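Local coordinates for protein glutamate receptor 1 (PDB 4IO4) that binds amino acids such as glutamate and serine in a clamshell-shaped ligand-binding domain that probably gates an ion channel, at residues 66-71 / 90-95; 103-108 / 178-183. One frame throughout, in Å; residues are numbered along the deposited sequence.

Contact 1: residues 66-71 / 90-95. With SER (serine), chain C.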
loop_
_atom_site.group_PDB
_atom_site.type_symbol
_atom_site.label_atom_id
_atom_site.label_comp_id
_atom_site.label_asym_id
_atom_site.label_seq_id
_atom_site.Cartn_x
_atom_site.Cartn_y
_atom_site.Cartn_z
ATOM N N SER A 66 20.397 -5.119 10.874
ATOM C CA SER A 66 19.676 -4.032 10.224
ATOM C C SER A 66 18.568 -4.585 9.358
ATOM O O SER A 66 18.489 -5.790 9.166
ATOM C CB SER A 66 20.610 -3.190 9.353
ATOM O OG SER A 66 21.044 -3.912 8.219
ATOM N N TYR A 67 17.705 -3.714 8.842
ATOM C CA TYR A 67 16.595 -4.169 8.006
ATOM C C TYR A 67 17.092 -4.707 6.671
ATOM O O TYR A 67 16.673 -5.791 6.184
ATOM C CB TYR A 67 15.541 -3.075 7.854
ATOM C CG TYR A 67 14.676 -3.028 9.077
ATOM C CD1 TYR A 67 15.125 -2.440 10.237
ATOM C CD2 TYR A 67 13.423 -3.616 9.094
ATOM C CE1 TYR A 67 14.319 -2.431 11.388
ATOM C CE2 TYR A 67 12.626 -3.623 10.246
ATOM C CZ TYR A 67 13.083 -3.053 11.378
ATOM O OH TYR A 67 12.299 -3.047 12.511
ATOM N N THR A 68 18.061 -3.999 6.114
ATOM C CA THR A 68 18.710 -4.461 4.901
ATOM C C THR A 68 19.442 -5.774 5.171
ATOM O O THR A 68 19.442 -6.672 4.331
ATOM C CB THR A 68 19.612 -3.336 4.354
ATOM O OG1 THR A 68 18.745 -2.389 3.736
ATOM C CG2 THR A 68 20.573 -3.850 3.331
ATOM N N GLY A 69 20.038 -5.898 6.347
ATOM C CA GLY A 69 20.714 -7.112 6.747
ATOM C C GLY A 69 19.760 -8.304 6.811
ATOM O O GLY A 69 20.103 -9.429 6.411
ATOM N N LEU A 70 18.562 -8.073 7.330
ATOM C CA LEU A 70 17.555 -9.143 7.385
ATOM C C LEU A 70 17.167 -9.609 5.980
ATOM O O LEU A 70 17.130 -10.807 5.667
ATOM C CB LEU A 70 16.345 -8.656 8.153
ATOM C CG LEU A 70 15.149 -9.589 8.324
ATOM C CD1 LEU A 70 15.511 -10.782 9.145
ATOM C CD2 LEU A 70 13.992 -8.841 8.960
ATOM N N VAL A 71 16.916 -8.655 5.110
ATOM C CA VAL A 71 16.625 -8.939 3.725
ATOM C C VAL A 71 17.761 -9.723 3.075
ATOM O O VAL A 71 17.549 -10.738 2.388
ATOM C CB VAL A 71 16.366 -7.628 2.978
ATOM C CG1 VAL A 71 16.342 -7.825 1.441
ATOM C CG2 VAL A 71 15.084 -7.016 3.465
ATOM N N SER A 90 12.987 -0.312 -3.903
ATOM C CA SER A 90 13.485 -0.746 -5.206
ATOM C C SER A 90 14.768 -1.578 -5.069
ATOM O O SER A 90 14.915 -2.619 -5.709
ATOM C CB SER A 90 13.732 0.445 -6.137
ATOM O OG SER A 90 14.672 1.372 -5.592
ATOM N N ALA A 91 15.690 -1.121 -4.233
ATOM C CA ALA A 91 16.960 -1.828 -4.061
ATOM C C ALA A 91 16.745 -3.233 -3.472
ATOM O O ALA A 91 17.369 -4.210 -3.920
ATOM C CB ALA A 91 17.926 -1.018 -3.188
ATOM N N ARG A 92 15.833 -3.353 -2.507
ATOM C CA ARG A 92 15.555 -4.651 -1.908
ATOM C C ARG A 92 14.854 -5.584 -2.910
ATOM O O ARG A 92 15.132 -6.799 -2.954
ATOM C CB ARG A 92 14.725 -4.469 -0.629
ATOM C CG ARG A 92 15.533 -3.816 0.486
ATOM C CD ARG A 92 14.642 -3.329 1.613
ATOM N NE ARG A 92 15.421 -2.682 2.645
ATOM C CZ ARG A 92 14.910 -2.206 3.771
ATOM N NH1 ARG A 92 13.609 -2.337 4.012
ATOM N NH2 ARG A 92 15.688 -1.610 4.666
ATOM N N ARG A 93 13.965 -5.030 -3.732
ATOM C CA ARG A 93 13.212 -5.845 -4.694
ATOM C C ARG A 93 14.124 -6.458 -5.758
ATOM O O ARG A 93 13.764 -7.435 -6.403
ATOM C CB ARG A 93 12.112 -4.963 -5.339
ATOM C CG ARG A 93 11.216 -5.674 -6.353
ATOM C CD ARG A 93 10.332 -6.711 -5.650
ATOM N NE ARG A 93 9.563 -7.538 -6.584
ATOM C CZ ARG A 93 10.029 -8.616 -7.211
ATOM N NH1 ARG A 93 11.287 -9.066 -7.036
ATOM N NH2 ARG A 93 9.228 -9.268 -8.026
ATOM N N GLU A 94 15.318 -5.897 -5.939
ATOM C CA GLU A 94 16.304 -6.497 -6.858
ATOM C C GLU A 94 16.733 -7.876 -6.408
ATOM O O GLU A 94 17.066 -8.718 -7.242
ATOM C CB GLU A 94 17.540 -5.606 -7.012
ATOM C CG GLU A 94 17.325 -4.343 -7.789
ATOM C CD GLU A 94 17.301 -4.538 -9.308
ATOM O OE1 GLU A 94 17.345 -5.685 -9.814
ATOM O OE2 GLU A 94 17.262 -3.505 -10.015
ATOM N N ILE A 95 16.687 -8.129 -5.107
ATOM C CA ILE A 95 17.247 -9.369 -4.554
ATOM C C ILE A 95 16.285 -10.286 -3.818
ATOM O O ILE A 95 16.639 -11.442 -3.526
ATOM C CB ILE A 95 18.452 -9.093 -3.624
ATOM C CG1 ILE A 95 18.082 -8.085 -2.543
ATOM C CG2 ILE A 95 19.644 -8.663 -4.466
ATOM C CD1 ILE A 95 19.011 -8.116 -1.357
HETATM N N SER C . 10.879 0.135 7.902
HETATM C CA SER C . 12.352 0.473 7.884
HETATM C C SER C . 13.091 -0.419 6.922
HETATM O O SER C . 12.548 -1.471 6.460
HETATM C CB SER C . 12.985 0.383 9.278
HETATM O OG SER C . 12.598 1.480 10.084
HETATM O OXT SER C . 14.248 -0.083 6.606
#

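Contact 2: residues 103-108 / 178-183. With SER (serine), chain C.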
loop_
_atom_site.group_PDB
_atom_site.type_symbol
_atom_site.label_atom_id
_atom_site.label_comp_id
_atom_site.label_asym_id
_atom_site.label_seq_id
_atom_site.Cartn_x
_atom_site.Cartn_y
_atom_site.Cartn_z
ATOM N N SER A 103 0.663 -3.265 5.258
ATOM C CA SER A 103 0.341 -1.976 5.880
ATOM C C SER A 103 0.923 -0.868 5.043
ATOM O O SER A 103 1.987 -1.023 4.450
ATOM C CB SER A 103 0.965 -1.896 7.283
ATOM O OG SER A 103 0.862 -0.589 7.846
ATOM N N ASP A 104 0.251 0.267 5.003
ATOM C CA ASP A 104 0.856 1.444 4.426
ATOM C C ASP A 104 1.892 2.000 5.429
ATOM O O ASP A 104 1.969 1.558 6.572
ATOM C CB ASP A 104 -0.202 2.507 4.068
ATOM C CG ASP A 104 -1.024 2.946 5.264
ATOM O OD1 ASP A 104 -0.790 2.425 6.370
ATOM O OD2 ASP A 104 -1.918 3.805 5.091
ATOM N N ASN A 105 2.683 2.972 5.005
ATOM C CA ASN A 105 3.724 3.506 5.879
ATOM C C ASN A 105 4.137 4.874 5.398
ATOM O O ASN A 105 3.899 5.240 4.238
ATOM C CB ASN A 105 4.960 2.584 5.826
ATOM C CG ASN A 105 6.052 2.999 6.797
ATOM O OD1 ASN A 105 5.793 3.241 7.980
ATOM N ND2 ASN A 105 7.278 3.115 6.291
ATOM N N SER A 106 4.845 5.586 6.267
ATOM C CA SER A 106 5.521 6.819 5.899
ATOM C C SER A 106 6.436 7.117 7.072
ATOM O O SER A 106 6.404 6.403 8.070
ATOM C CB SER A 106 4.523 7.959 5.661
ATOM O OG SER A 106 3.759 8.181 6.831
ATOM N N MET A 107 7.281 8.138 6.952
ATOM C CA MET A 107 8.230 8.436 8.020
ATOM C C MET A 107 7.960 9.815 8.599
ATOM O O MET A 107 7.317 10.660 7.954
ATOM C CB MET A 107 9.686 8.324 7.518
ATOM C CG MET A 107 10.218 6.879 7.439
ATOM S SD MET A 107 11.980 6.758 7.030
ATOM C CE MET A 107 11.963 7.283 5.330
ATOM N N ARG A 108 8.424 10.003 9.830
ATOM C CA ARG A 108 8.391 11.276 10.528
ATOM C C ARG A 108 9.763 11.556 11.141
ATOM O O ARG A 108 10.588 10.640 11.343
ATOM C CB ARG A 108 7.293 11.263 11.585
ATOM C CG ARG A 108 5.936 11.048 10.925
ATOM C CD ARG A 108 4.838 11.779 11.541
ATOM N NE ARG A 108 5.069 13.214 11.668
ATOM C CZ ARG A 108 4.458 13.939 12.586
ATOM N NH1 ARG A 108 3.599 13.351 13.410
ATOM N NH2 ARG A 108 4.689 15.231 12.690
ATOM N N PHE A 178 15.021 9.814 11.883
ATOM C CA PHE A 178 13.802 9.402 11.165
ATOM C C PHE A 178 13.228 8.105 11.709
ATOM O O PHE A 178 13.980 7.179 12.030
ATOM C CB PHE A 178 14.085 9.177 9.695
ATOM C CG PHE A 178 14.602 10.386 8.967
ATOM C CD1 PHE A 178 14.302 11.673 9.396
ATOM C CD2 PHE A 178 15.364 10.230 7.814
ATOM C CE1 PHE A 178 14.788 12.791 8.710
ATOM C CE2 PHE A 178 15.853 11.364 7.129
ATOM C CZ PHE A 178 15.539 12.636 7.579
ATOM N N MET A 179 11.890 8.019 11.773
ATOM C CA MET A 179 11.206 6.787 12.188
ATOM C C MET A 179 9.954 6.582 11.354
ATOM O O MET A 179 9.299 7.545 10.965
ATOM C CB MET A 179 10.740 6.825 13.648
ATOM C CG MET A 179 11.772 6.487 14.681
ATOM S SD MET A 179 11.009 6.288 16.319
ATOM C CE MET A 179 10.463 4.597 16.241
ATOM N N ASP A 180 9.589 5.317 11.156
ATOM C CA ASP A 180 8.322 4.985 10.547
ATOM C C ASP A 180 7.245 5.504 11.451
ATOM O O ASP A 180 7.395 5.531 12.663
ATOM C CB ASP A 180 8.140 3.479 10.404
ATOM C CG ASP A 180 9.186 2.834 9.515
ATOM O OD1 ASP A 180 9.575 3.448 8.492
ATOM O OD2 ASP A 180 9.616 1.701 9.842
ATOM N N ILE A 181 6.143 5.908 10.845
ATOM C CA ILE A 181 5.088 6.563 11.565
ATOM C C ILE A 181 4.416 5.722 12.639
ATOM O O ILE A 181 4.141 6.224 13.732
ATOM C CB ILE A 181 4.041 7.104 10.578
ATOM C CG1 ILE A 181 3.135 8.118 11.289
ATOM C CG2 ILE A 181 3.261 5.989 9.915
ATOM C CD1 ILE A 181 2.316 8.945 10.308
ATOM N N GLY A 182 4.164 4.446 12.357
ATOM C CA GLY A 182 3.444 3.614 13.310
ATOM C C GLY A 182 4.230 3.478 14.592
ATOM O O GLY A 182 3.709 3.716 15.674
ATOM N N THR A 183 5.504 3.099 14.475
ATOM C CA THR A 183 6.327 2.946 15.671
ATOM C C THR A 183 6.697 4.286 16.294
ATOM O O THR A 183 6.844 4.392 17.515
ATOM C CB THR A 183 7.609 2.144 15.365
ATOM O OG1 THR A 183 8.145 2.600 14.125
ATOM C CG2 THR A 183 7.258 0.668 15.266
HETATM N N SER C . 10.879 0.135 7.902
HETATM C CA SER C . 12.352 0.473 7.884
HETATM C C SER C . 13.091 -0.419 6.922
HETATM O O SER C . 12.548 -1.471 6.460
HETATM C CB SER C . 12.985 0.383 9.278
HETATM O OG SER C . 12.598 1.480 10.084
HETATM O OXT SER C . 14.248 -0.083 6.606
HETATM O O HOH W 1 4.155 2.711 9.991
#

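Contact 1: residues 66-71 / 90-95
The guanidinium of Arg92 has the carbonyl carbon of Tyr67, at the start of helix 67-75, over one face, and near its plane its edges meet Thr68 and the bound serine. The serine's CB in turn sits above the middle of the Tyr67 ring, 3.6 Å from its plane. Arg92 grips the ligand carboxylate with two bonds: NH1 to serine O at 2.8 Å, almost straight at 175°, and NH2 to serine OXT at 2.9 Å. Arg92 NH2 also reaches Thr68 OG1 in a longer bond of 3.3 Å, within 14° of the guanidinium plane, while NH1 is shared with Thr87 O. These bonds fix the rotation of the group about its chain, which runs extended from CG to NE. Arginine paired with the ligand's alpha-carboxylate is the hallmark of the glutamate-receptor binding domain, built on the bilobed fold of periplasmic binding proteins. Ser66 caps the helix that supplies Tyr67 and Thr68, its OG accepting from Gly69 N at 2.9 Å, and Tyr67 OH is anchored on Asp85. Further along the helix Val71 CG2 approaches Arg92 CD at 4.1 Å, the side chains crossing at about a right angle, whereas Val71 CG1 packs on Ile95 CD1 at 3.9 Å. Segment 90-95 also faces the second subunit: Arg93 forms a salt bridge with Asp222 of that chain, and Glu94 with its Lys219.

Contact 2: residues 103-108 / 178-183
Asn105 and Asp180 meet through their amide and carboxylate, whose planes stand 80° apart. With CG trans to the backbone N (chi1 -175°), the Asn105 amide extends to Asp180, where ND2 donates to OD1 at 3.2 Å, arriving from above the carboxylate plane, 69° out of it. ND2 has a second partner in Ser205 OG, and Asn105 OD1 takes a bond from a water at 2.6 Å whose oxygen accepts from Gly182 N at 2.9 Å, so both ends of the amide are held. Asp180 has a second-shell neighbour on OD1, while OD2 receives the bound serine's N at 2.8 Å and its OG at 3.0 Å. Asp180 is the N-cap of helix 181-190, but its carboxylate, turned to Asn105 and ligand, makes no capping bond. Ile181 N donates to Ser106 O at 2.8 Å, joining the first turn of the helix to the strand. Ile181 turns CG1 trans to its own N, which carries CD1 across to Arg108 CD at 4.0 Å, the aliphatic part of a chain bent twice before its guanidinium reaches Gly199 O. The backbones pair antiparallel: Arg108 and Met179 exchange two bonds, and Met107 faces Asp180 as a non-hydrogen-bonded pair. Strand 103-112 also pairs with strand 200-211, where Phe202 meets the Phe178 ring edge-to-face, and Met179 packs on Met165 and Tyr166 of helix 162-171.

Overall arrangement
From the N terminus, contact 1 comes first: it closes an 18-residue loop containing Asp85 and Thr87, and joins the start of helix 67-75 to the short helix 90-93. The chain then enters strand 103-112, and contact 2 closes a longer excursion of 69 residues, through helices 140-149 and 162-171, tying that strand to strand 176-180 and the start of helix 181-190. The two are in series, neither nested nor crossed. The centres of contacts 1 and 2 lie about 17 Å apart, and contacts 1 and 2 do not touch. The bound serine joins them: contact 1 supplies Arg92 and contact 2 Asp180, with Asp85, Thr87, Arg136 and Ala140 completing the site. This fits a ligand held between two lobes, as in related receptors.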